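Local atomic coordinates of aminotransferase (Psychrobacter arcticus 273-4, PDB entry 3IF2), a protein that probably catalyses pyridoxal-phosphate-dependent transfer of amino groups, perhaps between valine and pyruvate, as a member of the class I and II aminotransferases. Residues Asp46-Asn49 with Glu50-Glu54; Asp90-Val93 with Gly94-Arg98; Lys326-Ser329 with Asp330-Lys334. All coordinates share one frame; numbering follows the deposited sequence.

Contact 1 of 3, residues Asp46-Asn49 with Glu50-Glu54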
loop_
_atom_site.group_PDB
_atom_site.type_symbol
_atom_site.label_atom_id
_atom_site.label_comp_id
_atom_site.label_asym_id
_atom_site.label_seq_id
_atom_site.Cartn_x
_atom_site.Cartn_y
_atom_site.Cartn_z
ATOM N N ASP A 46 -8.311 25.733 7.720
ATOM C CA ASP A 46 -9.602 25.589 8.455
ATOM C C ASP A 46 -10.823 25.361 7.575
ATOM O O ASP A 46 -11.644 24.492 7.893
ATOM C CB ASP A 46 -9.861 26.800 9.390
ATOM C CG ASP A 46 -8.853 26.903 10.558
ATOM O OD1 ASP A 46 -8.195 25.893 10.891
ATOM O OD2 ASP A 46 -8.723 27.997 11.154
ATOM N N ALA A 47 -10.927 26.108 6.471
ATOM C CA ALA A 47 -12.082 25.995 5.573
ATOM C C ALA A 47 -12.166 24.605 4.942
ATOM O O ALA A 47 -13.262 24.110 4.747
ATOM C CB ALA A 47 -12.081 27.069 4.507
ATOM N N VAL A 48 -11.007 23.987 4.673
ATOM C CA VAL A 48 -10.916 22.653 4.092
ATOM C C VAL A 48 -11.366 21.578 5.087
ATOM O O VAL A 48 -12.117 20.676 4.737
ATOM C CB VAL A 48 -9.459 22.316 3.596
ATOM C CG1 VAL A 48 -9.388 20.893 3.060
ATOM C CG2 VAL A 48 -8.991 23.309 2.523
ATOM N N ASN A 49 -10.867 21.675 6.311
ATOM C CA ASN A 49 -11.215 20.735 7.359
ATOM C C ASN A 49 -12.676 20.803 7.801
ATOM O O ASN A 49 -13.257 19.764 8.180
ATOM C CB ASN A 49 -10.238 20.877 8.519
ATOM C CG ASN A 49 -8.825 20.421 8.133
ATOM O OD1 ASN A 49 -8.657 19.572 7.261
ATOM N ND2 ASN A 49 -7.812 21.003 8.776
ATOM N N GLU A 50 -13.267 21.998 7.756
ATOM C CA GLU A 50 -14.701 22.152 8.003
ATOM C C GLU A 50 -15.519 21.366 6.977
ATOM O O GLU A 50 -16.483 20.686 7.366
ATOM C CB GLU A 50 -15.110 23.632 7.998
ATOM C CG GLU A 50 -14.773 24.324 9.304
ATOM C CD GLU A 50 -14.531 25.821 9.191
ATOM O OE1 GLU A 50 -14.811 26.449 8.137
ATOM O OE2 GLU A 50 -14.024 26.368 10.199
ATOM N N LEU A 51 -15.155 21.474 5.689
ATOM C CA LEU A 51 -15.858 20.720 4.636
ATOM C C LEU A 51 -15.662 19.200 4.797
ATOM O O LEU A 51 -16.611 18.424 4.638
ATOM C CB LEU A 51 -15.433 21.162 3.239
ATOM C CG LEU A 51 -16.007 20.411 2.015
ATOM C CD1 LEU A 51 -17.542 20.249 2.050
ATOM C CD2 LEU A 51 -15.551 21.121 0.750
ATOM N N PHE A 52 -14.424 18.802 5.094
ATOM C CA PHE A 52 -14.111 17.419 5.365
ATOM C C PHE A 52 -14.887 16.871 6.561
ATOM O O PHE A 52 -15.431 15.769 6.461
ATOM C CB PHE A 52 -12.593 17.183 5.562
ATOM C CG PHE A 52 -11.741 17.341 4.294
ATOM C CD1 PHE A 52 -12.256 17.147 2.985
ATOM C CD2 PHE A 52 -10.375 17.562 4.428
ATOM C CE1 PHE A 52 -11.442 17.278 1.862
ATOM C CE2 PHE A 52 -9.556 17.673 3.292
ATOM C CZ PHE A 52 -10.099 17.528 2.007
ATOM N N LEU A 53 -14.955 17.628 7.658
ATOM C CA LEU A 53 -15.682 17.179 8.863
ATOM C C LEU A 53 -17.162 16.993 8.585
ATOM O O LEU A 53 -17.752 16.011 9.019
ATOM C CB LEU A 53 -15.489 18.145 10.054
ATOM C CG LEU A 53 -15.975 17.684 11.428
ATOM C CD1 LEU A 53 -15.562 16.217 11.738
ATOM C CD2 LEU A 53 -15.508 18.645 12.495
ATOM N N GLU A 54 -17.742 17.928 7.834
ATOM C CA GLU A 54 -19.146 17.847 7.393
ATOM C C GLU A 54 -19.394 16.583 6.571
ATOM O O GLU A 54 -20.363 15.866 6.812
ATOM C CB GLU A 54 -19.525 19.101 6.588
ATOM C CG GLU A 54 -20.836 19.064 5.790
ATOM C CD GLU A 54 -20.980 20.317 4.957
ATOM O OE1 GLU A 54 -21.084 21.409 5.558
ATOM O OE2 GLU A 54 -20.966 20.214 3.709
#

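Contact 2 of 3, residues Asp90-Val93 with Gly94-Arg98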
loop_
_atom_site.group_PDB
_atom_site.type_symbol
_atom_site.label_atom_id
_atom_site.label_comp_id
_atom_site.label_asym_id
_atom_site.label_seq_id
_atom_site.Cartn_x
_atom_site.Cartn_y
_atom_site.Cartn_z
ATOM N N ASP A 90 -16.347 5.787 -10.796
ATOM C CA ASP A 90 -17.487 6.270 -11.620
ATOM C C ASP A 90 -17.657 7.785 -11.494
ATOM O O ASP A 90 -17.868 8.460 -12.500
ATOM C CB ASP A 90 -18.824 5.583 -11.275
ATOM C CG ASP A 90 -18.857 4.108 -11.625
ATOM O OD1 ASP A 90 -18.256 3.661 -12.636
ATOM O OD2 ASP A 90 -19.534 3.378 -10.876
ATOM N N ALA A 91 -17.549 8.302 -10.266
ATOM C CA ALA A 91 -17.607 9.752 -10.007
ATOM C C ALA A 91 -16.498 10.494 -10.779
ATOM O O ALA A 91 -16.767 11.504 -11.443
ATOM C CB ALA A 91 -17.491 10.031 -8.519
ATOM N N LEU A 92 -15.277 9.955 -10.692
ATOM C CA LEU A 92 -14.102 10.486 -11.406
ATOM C C LEU A 92 -14.281 10.465 -12.934
ATOM O O LEU A 92 -13.950 11.448 -13.599
ATOM C CB LEU A 92 -12.807 9.756 -10.983
ATOM C CG LEU A 92 -12.266 10.035 -9.565
ATOM C CD1 LEU A 92 -11.186 9.023 -9.179
ATOM C CD2 LEU A 92 -11.764 11.488 -9.430
ATOM N N VAL A 93 -14.835 9.373 -13.467
ATOM C CA VAL A 93 -15.161 9.256 -14.902
ATOM C C VAL A 93 -16.066 10.415 -15.319
ATOM O O VAL A 93 -15.739 11.162 -16.241
ATOM C CB VAL A 93 -15.859 7.895 -15.240
ATOM C CG1 VAL A 93 -16.492 7.914 -16.628
ATOM C CG2 VAL A 93 -14.870 6.719 -15.095
ATOM N N GLY A 94 -17.195 10.559 -14.620
ATOM C CA GLY A 94 -18.144 11.649 -14.877
ATOM C C GLY A 94 -17.493 13.023 -14.809
ATOM O O GLY A 94 -17.632 13.835 -15.732
ATOM N N PHE A 95 -16.754 13.250 -13.724
ATOM C CA PHE A 95 -16.011 14.498 -13.449
ATOM C C PHE A 95 -15.013 14.906 -14.555
ATOM O O PHE A 95 -15.061 16.057 -15.032
ATOM C CB PHE A 95 -15.286 14.362 -12.100
ATOM C CG PHE A 95 -14.502 15.571 -11.688
ATOM C CD1 PHE A 95 -13.160 15.699 -12.054
ATOM C CD2 PHE A 95 -15.091 16.572 -10.919
ATOM C CE1 PHE A 95 -12.426 16.812 -11.689
ATOM C CE2 PHE A 95 -14.370 17.688 -10.538
ATOM C CZ PHE A 95 -13.030 17.817 -10.935
ATOM N N PHE A 96 -14.114 13.991 -14.948
ATOM C CA PHE A 96 -13.166 14.285 -16.026
ATOM C C PHE A 96 -13.856 14.494 -17.380
ATOM O O PHE A 96 -13.449 15.387 -18.150
ATOM C CB PHE A 96 -12.065 13.230 -16.133
ATOM C CG PHE A 96 -11.099 13.241 -14.971
ATOM C CD1 PHE A 96 -10.308 14.357 -14.721
ATOM C CD2 PHE A 96 -10.950 12.127 -14.147
ATOM C CE1 PHE A 96 -9.416 14.377 -13.651
ATOM C CE2 PHE A 96 -10.049 12.145 -13.089
ATOM C CZ PHE A 96 -9.278 13.267 -12.843
ATOM N N ASN A 97 -14.882 13.692 -17.663
ATOM C CA ASN A 97 -15.663 13.835 -18.910
ATOM C C ASN A 97 -16.458 15.158 -18.975
ATOM O O ASN A 97 -16.565 15.738 -20.043
ATOM C CB ASN A 97 -16.586 12.611 -19.152
ATOM C CG ASN A 97 -15.821 11.352 -19.551
ATOM O OD1 ASN A 97 -14.713 11.414 -20.071
ATOM N ND2 ASN A 97 -16.425 10.206 -19.329
ATOM N N ARG A 98 -17.010 15.608 -17.838
ATOM C CA ARG A 98 -17.699 16.920 -17.721
ATOM C C ARG A 98 -16.752 18.064 -18.015
ATOM O O ARG A 98 -17.086 18.970 -18.767
ATOM C CB ARG A 98 -18.213 17.207 -16.284
ATOM C CG ARG A 98 -19.516 16.566 -15.865
ATOM C CD ARG A 98 -20.150 17.274 -14.627
ATOM N NE ARG A 98 -19.377 17.258 -13.374
ATOM C CZ ARG A 98 -19.254 16.212 -12.540
ATOM N NH1 ARG A 98 -19.762 15.002 -12.830
ATOM N NH2 ARG A 98 -18.558 16.359 -11.410
HETATM O O HOH W 1 -18.983 13.091 -10.978
#

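Contact 3 of 3, residues Lys326-Ser329 with Asp330-Lys334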
loop_
_atom_site.group_PDB
_atom_site.type_symbol
_atom_site.label_atom_id
_atom_site.label_comp_id
_atom_site.label_asym_id
_atom_site.label_seq_id
_atom_site.Cartn_x
_atom_site.Cartn_y
_atom_site.Cartn_z
ATOM N N LYS A 326 -13.289 20.855 -6.639
ATOM C CA LYS A 326 -12.740 21.911 -7.491
ATOM C C LYS A 326 -12.890 23.306 -6.837
ATOM O O LYS A 326 -11.941 24.104 -6.843
ATOM C CB LYS A 326 -13.428 21.876 -8.866
ATOM C CG LYS A 326 -12.696 22.608 -9.967
ATOM C CD LYS A 326 -13.382 22.425 -11.340
ATOM C CE LYS A 326 -12.511 22.919 -12.511
ATOM N NZ LYS A 326 -12.025 24.315 -12.316
ATOM N N GLN A 327 -14.061 23.583 -6.254
ATOM C CA GLN A 327 -14.317 24.872 -5.580
ATOM C C GLN A 327 -13.441 25.040 -4.350
ATOM O O GLN A 327 -12.901 26.128 -4.109
ATOM C CB GLN A 327 -15.777 25.045 -5.194
ATOM C CG GLN A 327 -16.734 24.987 -6.369
ATOM C CD GLN A 327 -18.158 25.261 -5.943
ATOM O OE1 GLN A 327 -18.508 26.418 -5.636
ATOM N NE2 GLN A 327 -19.000 24.199 -5.914
ATOM N N LEU A 328 -13.289 23.961 -3.595
ATOM C CA LEU A 328 -12.392 23.919 -2.455
ATOM C C LEU A 328 -10.927 24.254 -2.883
ATOM O O LEU A 328 -10.229 25.019 -2.222
ATOM C CB LEU A 328 -12.433 22.518 -1.853
ATOM C CG LEU A 328 -11.606 22.208 -0.625
ATOM C CD1 LEU A 328 -12.193 23.032 0.515
ATOM C CD2 LEU A 328 -11.615 20.715 -0.318
ATOM N N SER A 329 -10.487 23.670 -3.990
ATOM C CA SER A 329 -9.142 23.889 -4.515
ATOM C C SER A 329 -8.905 25.333 -4.982
ATOM O O SER A 329 -7.903 25.950 -4.630
ATOM C CB SER A 329 -8.898 22.946 -5.695
ATOM O OG SER A 329 -8.971 21.604 -5.276
ATOM N N ASP A 330 -9.853 25.857 -5.742
ATOM C CA ASP A 330 -9.737 27.197 -6.294
ATOM C C ASP A 330 -9.935 28.306 -5.273
ATOM O O ASP A 330 -9.209 29.299 -5.331
ATOM C CB ASP A 330 -10.734 27.409 -7.447
ATOM C CG ASP A 330 -10.537 26.425 -8.597
ATOM O OD1 ASP A 330 -9.443 25.866 -8.746
ATOM O OD2 ASP A 330 -11.494 26.213 -9.369
ATOM N N ASN A 331 -10.895 28.149 -4.362
ATOM C CA ASN A 331 -11.231 29.216 -3.389
ATOM C C ASN A 331 -10.415 29.229 -2.101
ATOM O O ASN A 331 -10.189 30.307 -1.547
ATOM C CB ASN A 331 -12.734 29.176 -3.011
ATOM C CG ASN A 331 -13.665 29.360 -4.219
ATOM O OD1 ASN A 331 -13.255 29.863 -5.262
ATOM N ND2 ASN A 331 -14.920 28.962 -4.068
ATOM N N GLU A 332 -9.965 28.052 -1.639
ATOM C CA GLU A 332 -9.301 27.935 -0.342
ATOM C C GLU A 332 -7.848 27.499 -0.447
ATOM O O GLU A 332 -6.967 28.217 0.032
ATOM C CB GLU A 332 -10.082 26.974 0.558
ATOM C CG GLU A 332 -11.602 27.192 0.642
ATOM C CD GLU A 332 -12.033 28.546 1.230
ATOM O OE1 GLU A 332 -11.264 29.190 1.986
ATOM O OE2 GLU A 332 -13.184 28.959 0.939
ATOM N N ILE A 333 -7.580 26.369 -1.108
ATOM C CA ILE A 333 -6.215 25.821 -1.174
ATOM C C ILE A 333 -5.254 26.710 -1.992
ATOM O O ILE A 333 -4.241 27.173 -1.455
ATOM C CB ILE A 333 -6.187 24.384 -1.710
ATOM C CG1 ILE A 333 -7.048 23.437 -0.856
ATOM C CG2 ILE A 333 -4.724 23.860 -1.753
ATOM C CD1 ILE A 333 -7.185 22.058 -1.420
ATOM N N LYS A 334 -5.582 26.948 -3.269
ATOM C CA LYS A 334 -4.731 27.766 -4.178
ATOM C C LYS A 334 -4.381 29.146 -3.609
ATOM O O LYS A 334 -3.196 29.490 -3.576
ATOM C CB LYS A 334 -5.334 27.854 -5.589
ATOM C CG LYS A 334 -4.636 28.751 -6.657
ATOM C CD LYS A 334 -5.417 28.552 -8.000
ATOM C CE LYS A 334 -5.064 29.491 -9.169
ATOM N NZ LYS A 334 -5.708 29.034 -10.495
#

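Contact 1 of 3, residues Asp46-Asn49 with Glu50-Glu54
The opening turns of helix 46-60 set Val-48 beside Phe-52, one turn apart on the same flank. The two side chains leave the helix in a common direction. The CG1 branch of Val-48 meets the Phe-52 ring, with Val-48 CG1 3.2 Å from Phe-52 CE2. The first torsion of Phe-52 puts CG opposite its own carbonyl carbon (chi1 -69°), and the ring leans back over the preceding turn. Val-48 O therefore lies over one ring face, 3.4 Å from Phe-52 CG. The same oxygen accepts the hydrogen bond from Phe-52 N at 3.0 Å. Asn-49 approaches the ring obliquely, its OD1 3.9 Å from Phe-52 CD2, with amide and ring planes 43° apart.

Regular helical bonds run alongside. Leu-53 N reaches Asn-49 O at 2.8 Å, while Leu-51 N to Ala-47 O is weak at 3.4 Å. On the exposed side Glu-50 runs its extended chain past Asp-46 O, with Glu-50 CD 3.4 Å from that oxygen. The carboxylates of Asp-46 and Glu-50 stay apart. Their position near the helix start probably eases the like charges.

Val-48 packs on Leu-328 and Ile-333 of helix 324-351. Phe-52 packs on Ile-315 and Leu-319 of helix 311-321. Asn-49 and Phe-52 also meet Ile-73 of the second subunit, which places this turn at the dimer interface.

Contact 2 of 3, residues Asp90-Val93 with Gly94-Arg98
Phe-96 N donates to Leu-92 O at 2.9 Å in an almost straight bond, with an N-H...O angle of 176°. Gly-94 N to Asp-90 O is equally straight. Phe-95 N binds Ala-91 O, also at 2.9 Å, and Asn-97 N binds Val-93 O. Ala-91 O has a second donor. Water 1 gives it a hydrogen bond at 2.8 Å and accepts one from Arg-98 NH1, also 2.8 Å away. The water lies at the edge of the guanidinium group, in its plane. Arg-98 thus folds back along the helix, with one face of its guanidinium over Phe-95 CA. Its NH2 forms a salt bridge with Asp-323, outside this turn.

Asn-97 runs next to Val-93. With CG beside the backbone N (chi1 -72°), Asn-97 ND2 comes to 3.5 Å from Val-93 CG1. ND2 also comes near Val-93 O, but at a poor angle for a bond. It is hydrogen-bonded elsewhere, and OD1 accepts from the backbone N of Leu-104.

On the buried side Leu-92 and Phe-96 run alongside each other, with Leu-92 CD2 4.1 Å from Phe-96 CE2. Phe-95 CD1 sits over one face of the Phe-96 ring, toward its rim. Leu-92 also packs on Ile-109 and Ile-286 of the sheet, and Phe-96 meets the ring of Phe-272.

The chemistry is two-sided. Leu-92 and Phe-96 hold one face of helix 86-100 to the strands, while the water and Asp-323 fix the arginine on another flank.

Contact 3 of 3, residues Lys326-Ser329 with Asp330-Lys334
Leu-328 O is gripped by two backbone donors, Glu-332 N at 3.1 Å and Ile-333 N at 3.2 Å. The two come from different directions. Ile-333 N lies in the carbonyl plane, whereas Glu-332 N stands 39° out of it. Hydrogen bonding then shifts to a five-residue step, and Lys-334 N reaches Ser-329 O at 2.9 Å. Before this point the spacing is the ordinary four, as in Asp-330 N to Lys-326 O.

Lys-326 and Asp-330 form a long salt bridge, with NZ of Lys-326 3.5 Å from OD2 of Asp-330. The lysine chain runs extended and bends only at its last torsion (chi4 -52°), which brings NZ across to the carboxylate. Asp-330 OD1 has a weak hydrogen bond to Asn-254. With an alanine in place of Asp-330, the Lys-326 ammonium would probably lose this counter-charge and its end would be freer to swing.

Ser-329 OG turns back to Ile-325 O. Ile-333, on the buried side, packs on Ile-255 and Ile-277. The change of spacing marks a pi-type turn, a local widening near the start of the long helix 324-351.

The three contacts follow one another along the chain, on helices 46-60, 86-100 and 324-351. Contacts 1 and 3 touch, with centres 12 Å apart. Ala-47, Val-48 and Leu-51 pack against Leu-328, Glu-332 and Ile-333, which ties the N-terminal part of the chain to the long helix. Contact 2 touches neither, though its nearest atoms are about 5 Å from those of contact 3. Its centre is 23 Å from that of contact 1 and 18 Å from that of contact 3. It rests on the mixed eight-stranded sheet. Contacts 1 and 2 both pack on helix 311-321. A side chain of each contact (Phe-52, Leu-92 and Ile-333) lies about 13 Å from a bound pyridoxal phosphate, so all three belong to the cofactor's helical surroundings.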